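Local coordinates for protein alcohol dehydrogenase (Aeropyrum pernix, PDB 1H2B) that probably oxidises alcohols with NAD+ as cofactor, as a zinc-containing alcohol dehydrogenase of a hyperthermophilic archaeon, at residues F42-R47 and M141-R146; G83-V88 and D99-H104; L217-E222 and V236-D241. All blocks are in the same frame, centred on the assembly; numbering follows the deposited sequence.

Contacts 1 and 2 belong to one sheet of the GroES-like domain, and their centres lie about 7 Å apart. Strands 44-52 and 81-88 are neighbours there. I45 O and E86 N, 2.7 Å apart, probably hydrogen-bond, and M141 packs on L103. The hairpin of contact 2 falls, in sequence, between the two segments of contact 1. The side chain of M141 is about 7 Å from that of H79, a ligand of one zinc, and the side chain of S144 is about 8 Å from that of D109, a ligand of the other. Contact 3 lies in the nucleotide-binding domain, with its centre about 41 Å from that of contact 1 and 39 Å from that of contact 2. It holds the adenosine end of the dinucleotide.

Contact 1: F42-R47 and M141-R146; sequences FDVIVR and MRTSHR
V44 and V46 of 42-47 pair antiparallel with T143 and M141 of 141-146. Both are hydrogen-bonded pairs, and I45 with R142 between them is a non-hydrogen-bonded one. The short strands 44-47 and 141-143 differ in N-to-C direction by 144°, and their axes approach to 4.6 Å. V46 N donates to M141 O at 2.8 Å, nearly straight. D43 and V44 both face T143, which makes a classic beta bulge.

From the bulge, D43 takes hold of H145 with both carboxylate oxygens. OD1 accepts from H145 N at 2.8 Å through its syn lone pair. OD2 accepts from H145 ND1 at 2.7 Å, with the oxygen close to the imidazole plane. A water donates to D43 OD2 and accepts from S144 OG.

On the face of I45 and R142, the guanidinium of R142 lies flat over the ring of F42. R142 CG sits between backbone N and carbonyl carbon (chi1 69°), and the extended chain carries the guanidinium there. The contact is a stacked cation-pi one, planes 9° and centres 4.0 Å apart. R142 NH1 also has a salt bridge to E39 and a hydrogen bond to R37 O. On the other face T143 CG2 is 4.0 Å from V44 CB.

In the sheet of the GroES-like domain this joins strands 44-52 and 140-143. Strand 81-88 flanks 44-47, with V44 resting on I85, while V46, M141 and T143 pack against L103 of strand 100-103.

Contact 2: G83-V88 and D99-H104; sequences GYIEEV and DPVILH
I85 and V101 meet with their side chains at about a right angle. I85 has CG1 anti to its carbonyl carbon (chi1 -65°), and a further bend at chi2 brings CD1 round. Both CG1 and CD1 of I85 thus lie 3.9 Å from V101 CG1. I85 CG1 also rests against the CB of D99. The other branch of V101, CG2, sits close to the backbone of G83, 3.6 Å from G83 O. G83 has no side chain there, so the valine packs directly on the main chain.

Y84 and P100 share the other face. The tyrosine ring meets the proline at a slant, with Y84 CD2 3.9 Å from P100 CA and Y84 CE2 4.1 Å from P100 CB.

Three main-chain bonds set the register of the two strands. G83 N donates to V101 O, V101 N to G83 O, and I85 N to D99 O at 2.9 Å. G83 and V101 thus form a hydrogen-bonded antiparallel pair, and Y84 with P100 a non-hydrogen-bonded one. The strand axes diverge at 106°, so the pairing is short.

V101 also touches V46 and V148 of neighbouring strands. With an alanine here, I85 CG1 and CD1 would probably lose the V101 methyl they rest on, and a gap is likely to open beside G83.

No charged group bonds across the contact. The carboxylate of D99 turns instead to E96 N, where OD2 accepts a hydrogen bond. Cohesion in this hairpin of the GroES-like domain therefore rests on backbone bonds and largely buried apolar packing, which should depend little on the ionisation of side chains.

Contact 3: L217-E222 and V236-D241; sequences LDVKEE and VDARRD. With NAJ (nicotinamide-adenine-dinucleotide (acidic form)), chain I.
R239 crosses V219 with the aliphatic part of its chain, R239 CG lying 3.7 Å from V219 CB, while its guanidinium edge turns to D237. The grip on the carboxylate is side-on. NH2 of R239 reaches OD2 of D237 at 2.7 Å in a salt bridge, nearly in the guanidinium plane. NE of R239 is shared between both oxygens of D237. OD1 of D237 also accepts from R239 N, closing an Asx turn, so the carboxylate is fixed from two directions.

The second flat group is the adenine of the dinucleotide. V219 CG1 lies over one face, 3.6 Å from C6A of the dinucleotide. A238 CB meets the same base near its rim, 3.7 Å from N1A.

D218 holds the adenosine ribose with one oxygen for each hydroxyl. The dinucleotide's O2B donates to D218 OD2 at 2.6 Å, and its O3B donates to D218 OD1. CG of D218 stands anti to the backbone N (chi1 -151°), and V219 N donates to OD2, which steadies the carboxylate. V195 N, by the glycine-rich turn, binds OD1.

Behind the site, L217 and V236 lie side by side, with L217 CD1 3.8 Å from V236 CB. The strands run parallel: D218 N donates to V236 O, and A238 N donates to D218 O at 2.8 Å.

Strand 213-218, helix 221-229 and strand 234-237 form a beta-alpha-beta unit of the Rossmann fold. D218 ends strand 213-218, the second strand of that fold; an acidic residue there, binding both ribose hydroxyls, is the classic feature of NAD-dependent dehydrogenases.

Contact 1: F42-R47 and M141-R146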
# COMPACT_ATOMS: atom_id res chain seq x y z
N PHE B 42 -15.89 3.28 -32.37
CA PHE B 42 -16.46 4.60 -32.26
C PHE B 42 -17.96 4.51 -32.32
O PHE B 42 -18.59 4.78 -33.35
CB PHE B 42 -15.88 5.52 -33.35
CG PHE B 42 -14.41 5.70 -33.21
CD1 PHE B 42 -13.54 4.99 -34.04
CD2 PHE B 42 -13.90 6.54 -32.22
CE1 PHE B 42 -12.13 5.15 -33.86
CE2 PHE B 42 -12.53 6.69 -32.03
CZ PHE B 42 -11.64 5.98 -32.87
N ASP B 43 -18.55 4.13 -31.19
CA ASP B 43 -19.97 3.83 -31.18
C ASP B 43 -20.79 4.95 -30.51
O ASP B 43 -21.98 4.79 -30.24
CB ASP B 43 -20.21 2.48 -30.51
CG ASP B 43 -19.64 2.40 -29.11
OD1 ASP B 43 -19.21 3.46 -28.57
OD2 ASP B 43 -19.56 1.32 -28.49
N VAL B 44 -20.17 6.12 -30.31
CA VAL B 44 -20.89 7.29 -29.80
C VAL B 44 -20.44 8.53 -30.53
O VAL B 44 -19.26 8.71 -30.74
CB VAL B 44 -20.63 7.55 -28.27
CG1 VAL B 44 -21.24 8.87 -27.82
CG2 VAL B 44 -21.16 6.39 -27.44
N ILE B 45 -21.40 9.35 -30.96
CA ILE B 45 -21.06 10.71 -31.42
C ILE B 45 -21.66 11.73 -30.46
O ILE B 45 -22.83 11.66 -30.08
CB ILE B 45 -21.51 10.96 -32.88
CG1 ILE B 45 -20.72 10.06 -33.81
CG2 ILE B 45 -21.30 12.47 -33.25
CD1 ILE B 45 -21.31 9.97 -35.23
N VAL B 46 -20.83 12.71 -30.06
CA VAL B 46 -21.23 13.76 -29.15
C VAL B 46 -21.27 15.08 -29.87
O VAL B 46 -20.39 15.37 -30.68
CB VAL B 46 -20.19 13.84 -27.97
CG1 VAL B 46 -20.44 15.03 -27.09
CG2 VAL B 46 -20.23 12.54 -27.17
N ARG B 47 -22.31 15.85 -29.59
CA ARG B 47 -22.38 17.28 -29.90
C ARG B 47 -21.62 18.03 -28.81
O ARG B 47 -22.04 18.05 -27.62
CB ARG B 47 -23.84 17.73 -30.02
CG ARG B 47 -24.00 19.22 -30.23
CD ARG B 47 -25.47 19.65 -30.43
NE ARG B 47 -26.40 19.26 -29.36
CZ ARG B 47 -26.76 20.04 -28.34
NH1 ARG B 47 -26.21 21.26 -28.20
NH2 ARG B 47 -27.65 19.60 -27.44
N MET B 141 -18.04 15.04 -32.34
CA MET B 141 -16.86 14.20 -32.19
C MET B 141 -17.30 12.78 -31.88
O MET B 141 -18.20 12.58 -31.08
CB MET B 141 -15.99 14.72 -31.02
CG MET B 141 -14.65 14.01 -30.96
SD MET B 141 -13.76 14.38 -29.38
CE MET B 141 -14.33 12.93 -28.43
N ARG B 142 -16.66 11.82 -32.54
CA ARG B 142 -16.85 10.41 -32.22
C ARG B 142 -15.95 9.92 -31.09
O ARG B 142 -14.78 10.39 -30.92
CB ARG B 142 -16.77 9.54 -33.48
CG ARG B 142 -15.40 9.42 -34.12
CD ARG B 142 -15.41 8.60 -35.41
NE ARG B 142 -14.05 8.24 -35.80
CZ ARG B 142 -13.77 7.25 -36.65
NH1 ARG B 142 -14.75 6.56 -37.23
NH2 ARG B 142 -12.50 6.97 -36.96
N THR B 143 -16.49 8.97 -30.32
CA THR B 143 -15.75 8.40 -29.21
C THR B 143 -16.32 7.02 -28.92
O THR B 143 -17.18 6.57 -29.66
CB THR B 143 -15.79 9.37 -28.00
OG1 THR B 143 -14.94 8.84 -26.99
CG2 THR B 143 -17.18 9.46 -27.37
N SER B 144 -15.87 6.40 -27.81
CA SER B 144 -16.37 5.08 -27.38
C SER B 144 -17.29 5.26 -26.19
O SER B 144 -17.10 6.13 -25.34
CB SER B 144 -15.23 4.18 -26.95
OG SER B 144 -15.73 3.01 -26.27
N HIS B 145 -18.34 4.43 -26.10
CA HIS B 145 -19.21 4.48 -24.93
C HIS B 145 -18.40 4.23 -23.65
O HIS B 145 -18.80 4.72 -22.59
CB HIS B 145 -20.37 3.44 -25.04
CG HIS B 145 -19.93 2.03 -24.82
ND1 HIS B 145 -19.46 1.23 -25.84
CD2 HIS B 145 -19.84 1.28 -23.69
CE1 HIS B 145 -19.10 0.06 -25.35
NE2 HIS B 145 -19.34 0.06 -24.06
N ARG B 146 -17.27 3.52 -23.78
CA ARG B 146 -16.41 3.24 -22.61
C ARG B 146 -15.78 4.54 -22.07
O ARG B 146 -15.30 4.55 -20.93
CB ARG B 146 -15.31 2.24 -22.92
CG ARG B 146 -15.87 0.84 -23.10
CD ARG B 146 -14.76 -0.19 -23.29
NE ARG B 146 -14.43 -0.75 -21.98
CZ ARG B 146 -13.32 -0.48 -21.31
NH1 ARG B 146 -12.40 0.32 -21.81
NH2 ARG B 146 -13.13 -1.04 -20.12
O HOH W 1 -16.44 1.22 -28.07

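Contact 2: G83-V88 and D99-H104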
# COMPACT_ATOMS: atom_id res chain seq x y z
N GLY B 83 -20.25 17.45 -23.61
CA GLY B 83 -21.23 17.71 -24.63
C GLY B 83 -22.49 16.92 -24.35
O GLY B 83 -22.78 16.54 -23.23
N TYR B 84 -23.25 16.73 -25.43
CA TYR B 84 -24.51 16.01 -25.35
C TYR B 84 -24.46 14.88 -26.35
O TYR B 84 -23.95 15.04 -27.47
CB TYR B 84 -25.67 16.95 -25.71
CG TYR B 84 -25.79 18.14 -24.82
CD1 TYR B 84 -25.19 19.36 -25.17
CD2 TYR B 84 -26.47 18.05 -23.63
CE1 TYR B 84 -25.29 20.48 -24.33
CE2 TYR B 84 -26.59 19.15 -22.79
CZ TYR B 84 -26.00 20.36 -23.15
OH TYR B 84 -26.12 21.45 -22.35
N ILE B 85 -24.96 13.72 -25.96
CA ILE B 85 -25.00 12.61 -26.92
C ILE B 85 -25.74 13.12 -28.16
O ILE B 85 -26.79 13.77 -28.03
CB ILE B 85 -25.71 11.38 -26.33
CG1 ILE B 85 -24.93 10.79 -25.13
CG2 ILE B 85 -25.95 10.30 -27.40
CD1 ILE B 85 -23.60 10.13 -25.44
N GLU B 86 -25.21 12.76 -29.34
CA GLU B 86 -25.93 13.03 -30.59
C GLU B 86 -26.58 11.72 -31.06
O GLU B 86 -27.81 11.69 -31.30
CB GLU B 86 -25.02 13.66 -31.64
CG GLU B 86 -25.79 13.77 -32.97
CD GLU B 86 -26.92 14.77 -32.92
OE1 GLU B 86 -26.90 15.76 -32.13
OE2 GLU B 86 -27.88 14.56 -33.71
N GLU B 87 -25.77 10.68 -31.23
CA GLU B 87 -26.29 9.35 -31.56
C GLU B 87 -25.36 8.27 -31.09
O GLU B 87 -24.20 8.54 -30.74
CB GLU B 87 -26.49 9.23 -33.08
CG GLU B 87 -25.19 9.32 -33.88
CD GLU B 87 -25.45 9.14 -35.36
OE1 GLU B 87 -25.03 10.00 -36.13
OE2 GLU B 87 -26.07 8.12 -35.73
N VAL B 88 -25.87 7.04 -31.08
CA VAL B 88 -25.09 5.89 -30.66
C VAL B 88 -25.34 4.70 -31.57
O VAL B 88 -26.43 4.59 -32.22
CB VAL B 88 -25.37 5.47 -29.18
CG1 VAL B 88 -25.14 6.66 -28.19
CG2 VAL B 88 -26.79 4.92 -29.02
N ASP B 99 -28.39 13.46 -23.86
CA ASP B 99 -27.88 13.19 -22.52
C ASP B 99 -26.57 13.99 -22.34
O ASP B 99 -25.68 13.86 -23.17
CB ASP B 99 -27.55 11.72 -22.34
CG ASP B 99 -28.77 10.83 -22.17
OD1 ASP B 99 -29.84 11.40 -21.87
OD2 ASP B 99 -28.66 9.57 -22.30
N PRO B 100 -26.42 14.76 -21.26
CA PRO B 100 -25.15 15.46 -21.03
C PRO B 100 -24.09 14.49 -20.54
O PRO B 100 -24.36 13.60 -19.73
CB PRO B 100 -25.49 16.47 -19.93
CG PRO B 100 -26.66 15.75 -19.15
CD PRO B 100 -27.47 15.11 -20.26
N VAL B 101 -22.87 14.70 -21.05
CA VAL B 101 -21.79 13.75 -20.78
C VAL B 101 -20.45 14.48 -20.68
O VAL B 101 -20.25 15.61 -21.22
CB VAL B 101 -21.65 12.67 -21.89
CG1 VAL B 101 -22.91 11.77 -21.95
CG2 VAL B 101 -21.33 13.29 -23.28
N ILE B 102 -19.53 13.84 -19.97
CA ILE B 102 -18.13 14.25 -19.97
C ILE B 102 -17.34 13.06 -20.49
O ILE B 102 -17.67 11.91 -20.25
CB ILE B 102 -17.66 14.72 -18.55
CG1 ILE B 102 -16.16 15.17 -18.60
CG2 ILE B 102 -17.82 13.59 -17.48
CD1 ILE B 102 -15.81 15.97 -17.32
N LEU B 103 -16.30 13.36 -21.25
CA LEU B 103 -15.54 12.30 -21.91
C LEU B 103 -14.18 12.05 -21.34
O LEU B 103 -13.34 12.97 -21.28
CB LEU B 103 -15.39 12.56 -23.43
CG LEU B 103 -16.71 12.83 -24.15
CD1 LEU B 103 -16.47 13.09 -25.67
CD2 LEU B 103 -17.62 11.62 -24.01
N HIS B 104 -13.92 10.80 -20.95
CA HIS B 104 -12.54 10.41 -20.66
C HIS B 104 -11.73 10.50 -21.96
O HIS B 104 -12.22 10.14 -23.02
CB HIS B 104 -12.51 8.97 -20.17
CG HIS B 104 -11.17 8.57 -19.64
ND1 HIS B 104 -10.13 8.22 -20.47
CD2 HIS B 104 -10.69 8.57 -18.38
CE1 HIS B 104 -9.04 8.00 -19.73
NE2 HIS B 104 -9.36 8.20 -18.46

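Contact 3: L217-E222 and V236-D241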
# COMPACT_ATOMS: atom_id res chain seq x y z
N LEU B 217 3.55 27.59 -6.15
CA LEU B 217 4.55 28.41 -6.86
C LEU B 217 4.04 28.80 -8.22
O LEU B 217 3.44 28.00 -8.94
CB LEU B 217 5.82 27.57 -7.08
CG LEU B 217 6.81 27.61 -5.89
CD1 LEU B 217 6.21 27.01 -4.65
CD2 LEU B 217 8.10 26.85 -6.23
N ASP B 218 4.28 30.07 -8.58
CA ASP B 218 4.03 30.50 -9.96
C ASP B 218 4.87 31.72 -10.20
O ASP B 218 5.64 32.10 -9.35
CB ASP B 218 2.54 30.77 -10.20
CG ASP B 218 2.14 30.55 -11.63
OD1 ASP B 218 1.44 29.55 -11.95
OD2 ASP B 218 2.53 31.32 -12.56
N VAL B 219 4.71 32.30 -11.38
CA VAL B 219 5.55 33.43 -11.79
C VAL B 219 4.73 34.64 -12.19
O VAL B 219 5.29 35.62 -12.73
CB VAL B 219 6.46 33.02 -12.95
CG1 VAL B 219 7.53 32.01 -12.43
CG2 VAL B 219 5.64 32.45 -14.17
N LYS B 220 3.42 34.59 -11.97
CA LYS B 220 2.53 35.71 -12.30
C LYS B 220 1.74 36.04 -11.08
O LYS B 220 1.13 35.15 -10.46
CB LYS B 220 1.55 35.28 -13.40
CG LYS B 220 2.24 34.86 -14.71
CD LYS B 220 2.00 35.90 -15.80
CE LYS B 220 3.25 36.21 -16.64
NZ LYS B 220 3.89 35.02 -17.25
N GLU B 221 1.66 37.32 -10.74
CA GLU B 221 0.93 37.70 -9.54
C GLU B 221 -0.54 37.24 -9.47
O GLU B 221 -1.01 36.80 -8.41
CB GLU B 221 1.02 39.22 -9.36
CG GLU B 221 0.29 39.74 -8.12
CD GLU B 221 0.66 39.03 -6.80
OE1 GLU B 221 1.81 38.50 -6.64
OE2 GLU B 221 -0.21 39.04 -5.90
N GLU B 222 -1.25 37.32 -10.58
CA GLU B 222 -2.66 36.96 -10.59
C GLU B 222 -2.83 35.45 -10.31
O GLU B 222 -3.84 35.03 -9.72
CB GLU B 222 -3.31 37.40 -11.90
CG GLU B 222 -2.74 36.76 -13.15
CD GLU B 222 -1.48 37.40 -13.75
OE1 GLU B 222 -0.81 38.33 -13.16
OE2 GLU B 222 -1.16 36.93 -14.87
N VAL B 236 4.54 31.35 -3.40
CA VAL B 236 5.92 31.71 -3.67
C VAL B 236 6.06 32.12 -5.13
O VAL B 236 5.63 31.41 -6.05
CB VAL B 236 6.85 30.51 -3.38
CG1 VAL B 236 8.25 30.70 -4.05
CG2 VAL B 236 6.94 30.24 -1.91
N ASP B 237 6.67 33.31 -5.35
CA ASP B 237 6.96 33.77 -6.70
C ASP B 237 8.27 33.14 -7.13
O ASP B 237 9.33 33.42 -6.55
CB ASP B 237 7.15 35.29 -6.63
CG ASP B 237 7.40 35.91 -7.98
OD1 ASP B 237 7.79 35.21 -8.95
OD2 ASP B 237 7.24 37.14 -8.12
N ALA B 238 8.18 32.21 -8.07
CA ALA B 238 9.34 31.42 -8.46
C ALA B 238 10.25 32.14 -9.43
O ALA B 238 11.21 31.54 -9.92
CB ALA B 238 8.88 30.07 -9.05
N ARG B 239 10.02 33.44 -9.67
CA ARG B 239 11.01 34.17 -10.45
C ARG B 239 12.15 34.52 -9.47
O ARG B 239 13.22 34.99 -9.86
CB ARG B 239 10.39 35.47 -11.01
CG ARG B 239 9.18 35.33 -11.91
CD ARG B 239 8.45 36.66 -12.21
NE ARG B 239 8.08 37.39 -10.98
CZ ARG B 239 8.24 38.72 -10.76
NH1 ARG B 239 8.71 39.54 -11.71
NH2 ARG B 239 7.89 39.25 -9.59
N ARG B 240 11.87 34.36 -8.19
CA ARG B 240 12.68 34.89 -7.12
C ARG B 240 13.24 33.77 -6.22
O ARG B 240 12.93 33.73 -5.03
CB ARG B 240 11.88 35.91 -6.30
CG ARG B 240 11.43 37.20 -7.04
CD ARG B 240 10.63 38.16 -6.16
NE ARG B 240 11.13 38.13 -4.77
CZ ARG B 240 10.85 37.17 -3.87
NH1 ARG B 240 10.05 36.16 -4.19
NH2 ARG B 240 11.36 37.23 -2.65
N ASP B 241 14.16 32.98 -6.75
CA ASP B 241 14.87 31.95 -5.93
C ASP B 241 13.89 31.01 -5.22
O ASP B 241 13.75 31.01 -3.99
CB ASP B 241 15.82 32.56 -4.91
CG ASP B 241 16.96 31.59 -4.54
OD1 ASP B 241 16.80 30.33 -4.65
OD2 ASP B 241 18.07 32.00 -4.12
PA NAJ I . -0.78 26.16 -18.19
O1A NAJ I . -0.08 26.92 -19.28
O2A NAJ I . -2.26 26.45 -17.89
O5B NAJ I . -0.10 26.39 -16.77
C5B NAJ I . 1.33 26.48 -16.60
C4B NAJ I . 1.50 27.32 -15.35
O4B NAJ I . 2.90 27.28 -15.00
C3B NAJ I . 1.07 28.78 -15.51
O3B NAJ I . 0.22 29.21 -14.43
C2B NAJ I . 2.44 29.44 -15.51
O2B NAJ I . 2.42 30.82 -15.11
C1B NAJ I . 3.27 28.57 -14.56
N9A NAJ I . 4.72 28.70 -14.71
C8A NAJ I . 5.50 28.95 -15.85
N7A NAJ I . 6.81 28.94 -15.51
C5A NAJ I . 6.89 28.69 -14.17
C6A NAJ I . 7.93 28.58 -13.29
N6A NAJ I . 9.21 28.74 -13.65
N1A NAJ I . 7.66 28.25 -11.99
C2A NAJ I . 6.36 28.11 -11.52
N3A NAJ I . 5.34 28.26 -12.39
C4A NAJ I . 5.60 28.55 -13.69
O3 NAJ I . -0.55 24.62 -18.52
PN NAJ I . -1.51 23.36 -18.24
O1N NAJ I . -2.45 23.18 -19.34
O2N NAJ I . -2.02 23.43 -16.85
O5D NAJ I . -0.44 22.17 -18.42
C5D NAJ I . 0.60 22.07 -17.45
C4D NAJ I . 1.64 21.08 -17.95
O4D NAJ I . 1.09 19.76 -17.85
C3D NAJ I . 2.00 21.25 -19.43
O3D NAJ I . 3.35 20.78 -19.62
C2D NAJ I . 1.03 20.29 -20.13
O2D NAJ I . 1.42 19.87 -21.40
C1D NAJ I . 1.10 19.13 -19.11
N1N NAJ I . 0.05 18.11 -19.14
C2N NAJ I . 0.40 16.88 -18.67
C3N NAJ I . -0.54 15.87 -18.60
C7N NAJ I . -0.14 14.51 -18.14
O7N NAJ I . -1.10 13.58 -18.20
N7N NAJ I . 1.05 14.20 -17.61
C4N NAJ I . -1.91 16.08 -19.00
C5N NAJ I . -2.24 17.43 -19.32
C6N NAJ I . -1.26 18.40 -19.42